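Local coordinates for protein polyguluronate lyase (Corynebacterium sp., PDB 1UAI) that probably cleaves poly-alpha-L-guluronate, the guluronate-rich part of alginate, as a lyase, using a jelly-roll beta-sandwich fold, at residues E30-A35 and R76-G81; N104-V109 and F128-T133; F190-Y195 and Y217-T222. All blocks are in the same frame, centred on the assembly; numbering follows the deposited sequence.

In the fold
All three contacts lie in a jelly-roll beta-sandwich made of two antiparallel sheets. Contact 3 is the most central: strands 189-192 and 211-223 face each other across the sandwich and touch through purely apolar side chains. Contacts 1 and 2 lie nearer the surface, on opposite sides of the chain's centre, with centres 28 Å apart. Contact 1 joins the end of strand 72-79 and the turn after it to the loop after 27-31 through loose, mixed groups, whereas contact 2 sets one leucine against a leucine and the glycine of a tight beta turn. Contacts 1 and 3 meet directly where strand 72-79 pairs with 189-192: Glu77 OE1 lies 2.9 Å from Phe190 N, a probable hydrogen bond.

Contact 1: residues E30-A35 and R76-G81; sequences EIEQPA and REMTDG
The carboxylate of Glu32 is approached by the terminal methyl of Met78, which stands well above the carboxylate plane, with CE 4.5 Å from OE2. This is a loose brush between a charged group and a weakly polar methyl, and no hydrogen bond spans the two segments. The second meeting involves the peptide carbonyl of Gly81, whose O lies 4.0 Å from CB of Gln33. The amide of Gln33 takes no part in that touch: its chain is bent at CG (chi2 -66°), and NE2 is hydrogen-bonded to the backbone O of Leu13.

On the 76-81 side, the guanidinium of Arg76 is turned back on its own strand. NH2 donates to O of Glu77 at 2.8 Å, with the donor in the carbonyl plane and the oxygen tilted slightly out of the guanidinium plane. NH2 also bonds to O of Ala86, and the group forms a cation-pi contact with Tyr189, so its rotation is held from more than one direction. Met78 reaches across by a compact route, its first two torsions both near -60°, which carries SD and CE toward 30-35 while the side chain packs on Lys17.

Backbone separation explains the small interface, for the CA atoms of Glu32 and Met78 are 9.2 Å apart and those of Gln33 and Gly81 7.8 Å. Strands 27-31 and 72-79 both pair antiparallel with strand 16-20, which runs between them, and the contact forms where the chain leaves the two strands that flank 16-20. Segment 30-35 turns through a cis peptide before Pro34, and 76-81 through positive phi at Asp80 and Gly81. Side chains and loops thus meet beyond the end of a shared central strand, at one rim of a jelly-roll beta-sandwich.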
loop_
_atom_site.group_PDB
_atom_site.type_symbol
_atom_site.label_atom_id
_atom_site.label_comp_id
_atom_site.label_asym_id
_atom_site.label_seq_id
_atom_site.Cartn_x
_atom_site.Cartn_y
_atom_site.Cartn_z
ATOM N N GLU A 30 5.886 -5.186 13.129
ATOM C CA GLU A 30 4.603 -4.519 12.966
ATOM C C GLU A 30 4.349 -3.669 14.201
ATOM O O GLU A 30 4.719 -4.047 15.316
ATOM C CB GLU A 30 3.456 -5.523 12.817
ATOM C CG GLU A 30 3.546 -6.423 11.601
ATOM C CD GLU A 30 2.202 -7.022 11.223
ATOM O OE1 GLU A 30 1.409 -7.349 12.135
ATOM O OE2 GLU A 30 1.940 -7.174 10.012
ATOM N N ILE A 31 3.735 -2.509 13.997
ATOM C CA ILE A 31 3.402 -1.622 15.100
ATOM C C ILE A 31 1.909 -1.344 15.028
ATOM O O ILE A 31 1.392 -0.924 13.988
ATOM C CB ILE A 31 4.168 -0.283 15.026
ATOM C CG1 ILE A 31 5.677 -0.532 15.124
ATOM C CG2 ILE A 31 3.719 0.629 16.163
ATOM C CD1 ILE A 31 6.122 -1.152 16.435
ATOM N N GLU A 32 1.221 -1.599 16.135
ATOM C CA GLU A 32 -0.217 -1.391 16.215
ATOM C C GLU A 32 -0.521 -0.238 17.158
ATOM O O GLU A 32 0.372 0.279 17.836
ATOM C CB GLU A 32 -0.901 -2.655 16.750
ATOM C CG GLU A 32 -0.487 -3.934 16.045
ATOM C CD GLU A 32 -1.120 -5.177 16.652
ATOM O OE1 GLU A 32 -1.259 -5.239 17.894
ATOM O OE2 GLU A 32 -1.463 -6.102 15.887
ATOM N N GLN A 33 -1.784 0.169 17.186
ATOM C CA GLN A 33 -2.225 1.224 18.088
ATOM C C GLN A 33 -2.208 0.615 19.489
ATOM O O GLN A 33 -2.375 -0.595 19.642
ATOM C CB GLN A 33 -3.650 1.665 17.742
ATOM C CG GLN A 33 -3.775 2.474 16.461
ATOM C CD GLN A 33 -3.096 3.826 16.559
ATOM O OE1 GLN A 33 -2.752 4.284 17.650
ATOM N NE2 GLN A 33 -2.914 4.480 15.419
ATOM N N PRO A 34 -2.029 1.443 20.528
ATOM C CA PRO A 34 -1.847 2.896 20.460
ATOM C C PRO A 34 -0.409 3.366 20.239
ATOM O O PRO A 34 -0.177 4.555 20.046
ATOM C CB PRO A 34 -2.399 3.364 21.799
ATOM C CG PRO A 34 -1.948 2.278 22.713
ATOM C CD PRO A 34 -2.234 1.010 21.924
ATOM N N ALA A 35 0.556 2.452 20.278
ATOM C CA ALA A 35 1.950 2.843 20.076
ATOM C C ALA A 35 2.155 3.505 18.714
ATOM O O ALA A 35 2.997 4.391 18.566
ATOM C CB ALA A 35 2.863 1.631 20.206
ATOM N N ARG A 76 -2.067 -1.737 7.063
ATOM C CA ARG A 76 -3.025 -2.833 6.958
ATOM C C ARG A 76 -4.279 -2.390 7.713
ATOM O O ARG A 76 -4.207 -2.018 8.886
ATOM C CB ARG A 76 -2.417 -4.086 7.590
ATOM C CG ARG A 76 -3.134 -5.391 7.297
ATOM C CD ARG A 76 -4.383 -5.607 8.138
ATOM N NE ARG A 76 -4.762 -7.017 8.096
ATOM C CZ ARG A 76 -6.011 -7.467 8.077
ATOM N NH1 ARG A 76 -6.238 -8.774 8.035
ATOM N NH2 ARG A 76 -7.032 -6.618 8.096
ATOM N N GLU A 77 -5.425 -2.433 7.042
ATOM C CA GLU A 77 -6.679 -1.984 7.637
ATOM C C GLU A 77 -7.101 -2.715 8.906
ATOM O O GLU A 77 -7.142 -3.945 8.952
ATOM C CB GLU A 77 -7.813 -2.075 6.610
ATOM C CG GLU A 77 -9.089 -1.364 7.056
ATOM C CD GLU A 77 -10.308 -1.739 6.237
ATOM O OE1 GLU A 77 -10.167 -2.481 5.245
ATOM O OE2 GLU A 77 -11.417 -1.284 6.595
ATOM N N MET A 78 -7.427 -1.937 9.930
ATOM C CA MET A 78 -7.885 -2.474 11.202
ATOM C C MET A 78 -9.257 -1.866 11.470
ATOM O O MET A 78 -9.785 -1.116 10.648
ATOM C CB MET A 78 -6.913 -2.093 12.320
ATOM C CG MET A 78 -5.482 -2.570 12.106
ATOM S SD MET A 78 -5.280 -4.372 12.164
ATOM C CE MET A 78 -5.216 -4.641 13.943
ATOM N N THR A 79 -9.839 -2.197 12.615
ATOM C CA THR A 79 -11.144 -1.664 12.973
ATOM C C THR A 79 -11.276 -1.606 14.492
ATOM O O THR A 79 -10.432 -2.139 15.212
ATOM C CB THR A 79 -12.278 -2.527 12.365
ATOM O OG1 THR A 79 -13.533 -1.863 12.550
ATOM C CG2 THR A 79 -12.327 -3.897 13.017
ATOM N N ASP A 80 -12.328 -0.944 14.966
ATOM C CA ASP A 80 -12.588 -0.791 16.395
ATOM C C ASP A 80 -11.409 -0.122 17.099
ATOM O O ASP A 80 -10.824 -0.676 18.030
ATOM C CB ASP A 80 -12.883 -2.152 17.037
ATOM C CG ASP A 80 -13.255 -2.038 18.503
ATOM O OD1 ASP A 80 -14.076 -1.160 18.840
ATOM O OD2 ASP A 80 -12.733 -2.829 19.318
ATOM N N GLY A 81 -11.064 1.078 16.643
ATOM C CA GLY A 81 -9.956 1.802 17.240
ATOM C C GLY A 81 -8.614 1.152 16.961
ATOM O O GLY A 81 -7.665 1.320 17.726
#

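Contact 2: residues N104-V109 and F128-T133; sequences NHLPEV and FRLEGT
Leu106 reaches down onto Leu130 and Gly132 from the connection that carries the chain out of strand 95-105 toward strand 112-119, a crossing between the two sheets of the jelly-roll beta-sandwich. CB points toward the 128-133 segment, and with CG anti to the carbonyl carbon (chi1 -66°) the side chain continues in that direction to the fork at CG. The two methyls then divide the work. CD2 meets CD2 of Leu130 at 4.0 Å, while CD1 settles over the turn, 3.4 Å from O of Gly132 and 3.9 Å from N of the same residue. Leu130 presents its own CD2 to both branches, and the two leucine side chains cross at about a right angle. The side chain of Leu106 also touches Leu113 of strand 112-119, which extends the apolar patch.

Gly132 and Thr133 form the tight link between strands 124-131 and 134-139, and their backbone angles fit a type II' beta turn with the glycine first. CD1 of Leu106 lies against the Gly132 backbone, whose positive phi suits the first position of this turn. Before the connection begins, Asn104 and His105 both face Gln213 in a classic beta bulge.

The polar chemistry belongs to the neighbours of Leu130 in its strand. Arg129 and Glu131 form a salt bridge two residues apart, and OE1 of Glu131 gives the carboxylate a second partner, NE2 of His144. In the bridge itself, NE of Arg129 meets the anti side of OE2 of Glu131 at 2.7 Å, somewhat out of the carboxylate plane, with the oxygen nearly in the guanidinium plane and an N-H...O angle of 161°.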
loop_
_atom_site.group_PDB
_atom_site.type_symbol
_atom_site.label_atom_id
_atom_site.label_comp_id
_atom_site.label_asym_id
_atom_site.label_seq_id
_atom_site.Cartn_x
_atom_site.Cartn_y
_atom_site.Cartn_z
ATOM N N ASN A 104 7.569 7.508 -5.547
ATOM C CA ASN A 104 8.765 8.353 -5.578
ATOM C C ASN A 104 10.043 7.696 -6.068
ATOM O O ASN A 104 10.930 8.372 -6.590
ATOM C CB ASN A 104 9.098 8.883 -4.177
ATOM C CG ASN A 104 7.919 9.501 -3.466
ATOM O OD1 ASN A 104 7.605 9.116 -2.336
ATOM N ND2 ASN A 104 7.274 10.475 -4.099
ATOM N N HIS A 105 10.150 6.389 -5.888
ATOM C CA HIS A 105 11.385 5.701 -6.225
ATOM C C HIS A 105 11.084 4.252 -6.554
ATOM O O HIS A 105 10.175 3.654 -5.978
ATOM C CB HIS A 105 12.305 5.797 -5.001
ATOM C CG HIS A 105 13.768 5.751 -5.312
ATOM N ND1 HIS A 105 14.467 4.571 -5.445
ATOM C CD2 HIS A 105 14.675 6.745 -5.464
ATOM C CE1 HIS A 105 15.742 4.840 -5.661
ATOM N NE2 HIS A 105 15.895 6.152 -5.676
ATOM N N LEU A 106 11.860 3.689 -7.473
ATOM C CA LEU A 106 11.673 2.309 -7.889
ATOM C C LEU A 106 12.964 1.521 -7.767
ATOM O O LEU A 106 14.055 2.070 -7.916
ATOM C CB LEU A 106 11.202 2.259 -9.343
ATOM C CG LEU A 106 9.818 2.847 -9.625
ATOM C CD1 LEU A 106 9.601 2.966 -11.123
ATOM C CD2 LEU A 106 8.754 1.963 -8.991
ATOM N N PRO A 107 12.858 0.218 -7.484
ATOM C CA PRO A 107 14.066 -0.597 -7.364
ATOM C C PRO A 107 14.721 -0.778 -8.730
ATOM O O PRO A 107 14.081 -0.597 -9.771
ATOM C CB PRO A 107 13.544 -1.909 -6.781
ATOM C CG PRO A 107 12.137 -1.979 -7.298
ATOM C CD PRO A 107 11.650 -0.562 -7.159
ATOM N N GLU A 108 16.002 -1.125 -8.719
ATOM C CA GLU A 108 16.755 -1.349 -9.944
ATOM C C GLU A 108 16.350 -2.669 -10.592
ATOM O O GLU A 108 15.808 -3.554 -9.930
ATOM C CB GLU A 108 18.255 -1.399 -9.632
ATOM C CG GLU A 108 18.849 -0.107 -9.100
ATOM C CD GLU A 108 18.876 0.989 -10.145
ATOM O OE1 GLU A 108 19.338 0.717 -11.274
ATOM O OE2 GLU A 108 18.445 2.121 -9.840
ATOM N N VAL A 109 16.612 -2.778 -11.893
ATOM C CA VAL A 109 16.355 -3.982 -12.682
ATOM C C VAL A 109 14.895 -4.382 -12.885
ATOM O O VAL A 109 14.464 -4.614 -14.014
ATOM C CB VAL A 109 17.116 -5.191 -12.083
ATOM C CG1 VAL A 109 17.038 -6.371 -13.030
ATOM C CG2 VAL A 109 18.566 -4.815 -11.814
ATOM N N PHE A 128 -2.871 -1.246 -7.080
ATOM C CA PHE A 128 -2.324 -0.199 -7.940
ATOM C C PHE A 128 -0.848 -0.577 -8.011
ATOM O O PHE A 128 -0.134 -0.537 -7.001
ATOM C CB PHE A 128 -2.492 1.182 -7.302
ATOM C CG PHE A 128 -3.855 1.791 -7.507
ATOM C CD1 PHE A 128 -4.021 2.882 -8.359
ATOM C CD2 PHE A 128 -4.970 1.289 -6.842
ATOM C CE1 PHE A 128 -5.275 3.464 -8.544
ATOM C CE2 PHE A 128 -6.229 1.864 -7.020
ATOM C CZ PHE A 128 -6.379 2.952 -7.872
ATOM N N ARG A 129 -0.405 -0.950 -9.206
ATOM C CA ARG A 129 0.954 -1.418 -9.426
ATOM C C ARG A 129 1.703 -0.622 -10.486
ATOM O O ARG A 129 1.262 -0.530 -11.634
ATOM C CB ARG A 129 0.893 -2.894 -9.838
ATOM C CG ARG A 129 2.232 -3.544 -10.146
ATOM C CD ARG A 129 2.044 -4.952 -10.710
ATOM N NE ARG A 129 3.328 -5.601 -10.962
ATOM C CZ ARG A 129 3.876 -6.520 -10.172
ATOM N NH1 ARG A 129 3.252 -6.923 -9.075
ATOM N NH2 ARG A 129 5.071 -7.016 -10.467
ATOM N N LEU A 130 2.841 -0.054 -10.103
ATOM C CA LEU A 130 3.655 0.705 -11.040
ATOM C C LEU A 130 4.850 -0.122 -11.501
ATOM O O LEU A 130 5.538 -0.747 -10.689
ATOM C CB LEU A 130 4.175 1.998 -10.398
ATOM C CG LEU A 130 5.088 2.863 -11.281
ATOM C CD1 LEU A 130 4.296 3.389 -12.473
ATOM C CD2 LEU A 130 5.662 4.019 -10.474
ATOM N N GLU A 131 5.070 -0.137 -12.813
ATOM C CA GLU A 131 6.212 -0.820 -13.414
ATOM C C GLU A 131 6.832 0.226 -14.339
ATOM O O GLU A 131 6.308 0.495 -15.419
ATOM C CB GLU A 131 5.769 -2.049 -14.219
ATOM C CG GLU A 131 4.991 -3.066 -13.397
ATOM C CD GLU A 131 4.829 -4.408 -14.091
ATOM O OE1 GLU A 131 4.964 -4.473 -15.331
ATOM O OE2 GLU A 131 4.554 -5.406 -13.392
ATOM N N GLY A 132 7.933 0.834 -13.903
ATOM C CA GLY A 132 8.573 1.864 -14.705
ATOM C C GLY A 132 7.680 3.093 -14.736
ATOM O O GLY A 132 7.492 3.753 -13.713
ATOM N N THR A 133 7.130 3.413 -15.906
ATOM C CA THR A 133 6.226 4.550 -16.032
ATOM C C THR A 133 4.819 4.054 -16.357
ATOM O O THR A 133 3.935 4.844 -16.683
ATOM C CB THR A 133 6.672 5.538 -17.139
ATOM O OG1 THR A 133 6.637 4.889 -18.413
ATOM C CG2 THR A 133 8.083 6.035 -16.869
#

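Contact 3: residues F190-Y195 and Y217-T222; sequences FKAGAY and YKLQVT
Phe190 and Ala192 face Val221 and Leu219 with their chains running in opposite senses, the CA atoms of each pair, Phe190 with Val221 and Ala192 with Leu219, lying 8.3 Å apart, too far for backbone pairing and right for side chains that meet midway. Val221 offers both branches to CD2 and CE2 of the Phe190 ring: CG2 lies 3.8 Å from CD2, and CG1 sits 4.0 Å from that same ring carbon and 4.1 Å from CE2. With CG1 anti to the backbone N (chi1 164°), both branches are turned to the ring, and both methyls come from the same side of its plane, CG2 standing further from it than CG1. The two side chains approach at an oblique angle. Trp88, Met97 and Ile118 also touch the phenylalanine.

One step along, the single methyl of Ala192 is met by CD1 of Leu219 at 4.1 Å. The longer leucine makes up for the short alanine, and it also packs on Leu75 and Met97. Between these residues, Lys191 points the other way, and its NZ forms a salt bridge with Glu74. At Gly193 the chain turns a corner, and the contact ends with Ala192.

No hydrogen bond crosses the interface. Strand 189-192 belongs to one sheet and strand 211-223 to the other, and their inward side chains meet in the apolar interior of a jelly-roll beta-sandwich.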
loop_
_atom_site.group_PDB
_atom_site.type_symbol
_atom_site.label_atom_id
_atom_site.label_comp_id
_atom_site.label_asym_id
_atom_site.label_seq_id
_atom_site.Cartn_x
_atom_site.Cartn_y
_atom_site.Cartn_z
ATOM N N PHE A 190 -8.321 -3.389 3.201
ATOM C CA PHE A 190 -7.506 -2.456 2.435
ATOM C C PHE A 190 -6.072 -2.359 2.949
ATOM O O PHE A 190 -5.791 -2.632 4.123
ATOM C CB PHE A 190 -8.116 -1.049 2.489
ATOM C CG PHE A 190 -9.452 -0.920 1.806
ATOM C CD1 PHE A 190 -9.587 -1.165 0.442
ATOM C CD2 PHE A 190 -10.569 -0.497 2.522
ATOM C CE1 PHE A 190 -10.814 -0.983 -0.198
ATOM C CE2 PHE A 190 -11.798 -0.312 1.893
ATOM C CZ PHE A 190 -11.920 -0.555 0.528
ATOM N N LYS A 191 -5.175 -1.964 2.050
ATOM C CA LYS A 191 -3.769 -1.742 2.378
ATOM C C LYS A 191 -3.284 -0.558 1.548
ATOM O O LYS A 191 -3.800 -0.304 0.458
ATOM C CB LYS A 191 -2.891 -2.954 2.040
ATOM C CG LYS A 191 -3.363 -4.277 2.609
ATOM C CD LYS A 191 -2.222 -5.281 2.679
ATOM C CE LYS A 191 -1.298 -4.957 3.845
ATOM N NZ LYS A 191 -0.078 -5.811 3.861
ATOM N N ALA A 192 -2.297 0.166 2.066
ATOM C CA ALA A 192 -1.725 1.310 1.362
ATOM C C ALA A 192 -0.319 1.563 1.887
ATOM O O ALA A 192 -0.080 1.484 3.090
ATOM C CB ALA A 192 -2.592 2.547 1.559
ATOM N N GLY A 193 0.605 1.862 0.978
ATOM C CA GLY A 193 1.983 2.111 1.365
ATOM C C GLY A 193 2.933 1.726 0.248
ATOM O O GLY A 193 2.618 1.913 -0.927
ATOM N N ALA A 194 4.097 1.191 0.611
ATOM C CA ALA A 194 5.093 0.773 -0.370
ATOM C C ALA A 194 5.380 -0.719 -0.259
ATOM O O ALA A 194 6.024 -1.169 0.690
ATOM C CB ALA A 194 6.382 1.563 -0.176
ATOM N N TYR A 195 4.891 -1.483 -1.228
ATOM C CA TYR A 195 5.109 -2.926 -1.263
ATOM C C TYR A 195 5.986 -3.145 -2.495
ATOM O O TYR A 195 5.505 -3.216 -3.625
ATOM C CB TYR A 195 3.758 -3.637 -1.372
ATOM C CG TYR A 195 3.795 -5.147 -1.360
ATOM C CD1 TYR A 195 4.869 -5.850 -0.812
ATOM C CD2 TYR A 195 2.720 -5.876 -1.863
ATOM C CE1 TYR A 195 4.867 -7.247 -0.769
ATOM C CE2 TYR A 195 2.706 -7.265 -1.821
ATOM C CZ TYR A 195 3.780 -7.943 -1.274
ATOM O OH TYR A 195 3.758 -9.318 -1.225
ATOM N N TYR A 217 -0.571 11.008 0.968
ATOM C CA TYR A 217 -1.058 12.328 1.359
ATOM C C TYR A 217 -2.472 12.382 1.915
ATOM O O TYR A 217 -2.808 13.289 2.677
ATOM C CB TYR A 217 -0.933 13.261 0.156
ATOM C CG TYR A 217 0.506 13.463 -0.244
ATOM C CD1 TYR A 217 1.324 14.315 0.492
ATOM C CD2 TYR A 217 1.074 12.748 -1.300
ATOM C CE1 TYR A 217 2.668 14.452 0.202
ATOM C CE2 TYR A 217 2.433 12.878 -1.603
ATOM C CZ TYR A 217 3.220 13.734 -0.840
ATOM O OH TYR A 217 4.567 13.865 -1.089
ATOM N N LYS A 218 -3.298 11.424 1.521
ATOM C CA LYS A 218 -4.673 11.356 1.989
ATOM C C LYS A 218 -5.019 9.879 2.074
ATOM O O LYS A 218 -4.603 9.097 1.221
ATOM C CB LYS A 218 -5.592 12.064 0.995
ATOM C CG LYS A 218 -6.953 12.457 1.533
ATOM C CD LYS A 218 -7.651 13.369 0.533
ATOM C CE LYS A 218 -8.880 14.029 1.123
ATOM N NZ LYS A 218 -9.458 15.013 0.167
ATOM N N LEU A 219 -5.763 9.500 3.107
ATOM C CA LEU A 219 -6.160 8.109 3.305
ATOM C C LEU A 219 -7.488 8.093 4.042
ATOM O O LEU A 219 -7.560 8.462 5.217
ATOM C CB LEU A 219 -5.105 7.364 4.124
ATOM C CG LEU A 219 -5.389 5.885 4.398
ATOM C CD1 LEU A 219 -5.432 5.106 3.086
ATOM C CD2 LEU A 219 -4.313 5.328 5.316
ATOM N N GLN A 220 -8.536 7.656 3.350
ATOM C CA GLN A 220 -9.875 7.631 3.922
ATOM C C GLN A 220 -10.575 6.314 3.607
ATOM O O GLN A 220 -10.647 5.906 2.452
ATOM C CB GLN A 220 -10.707 8.790 3.345
ATOM C CG GLN A 220 -9.950 10.117 3.205
ATOM C CD GLN A 220 -10.765 11.210 2.517
ATOM O OE1 GLN A 220 -11.473 10.958 1.543
ATOM N NE2 GLN A 220 -10.644 12.437 3.012
ATOM N N VAL A 221 -11.080 5.650 4.641
ATOM C CA VAL A 221 -11.807 4.400 4.471
ATOM C C VAL A 221 -13.170 4.534 5.126
ATOM O O VAL A 221 -13.285 5.058 6.236
ATOM C CB VAL A 221 -11.048 3.208 5.103
ATOM C CG1 VAL A 221 -11.981 2.011 5.263
ATOM C CG2 VAL A 221 -9.867 2.824 4.220
ATOM N N THR A 222 -14.204 4.081 4.426
ATOM C CA THR A 222 -15.556 4.132 4.959
ATOM C C THR A 222 -16.280 2.831 4.657
ATOM O O THR A 222 -15.961 2.124 3.694
ATOM C CB THR A 222 -16.377 5.299 4.365
ATOM O OG1 THR A 222 -16.569 5.086 2.964
ATOM C CG2 THR A 222 -15.665 6.626 4.581
#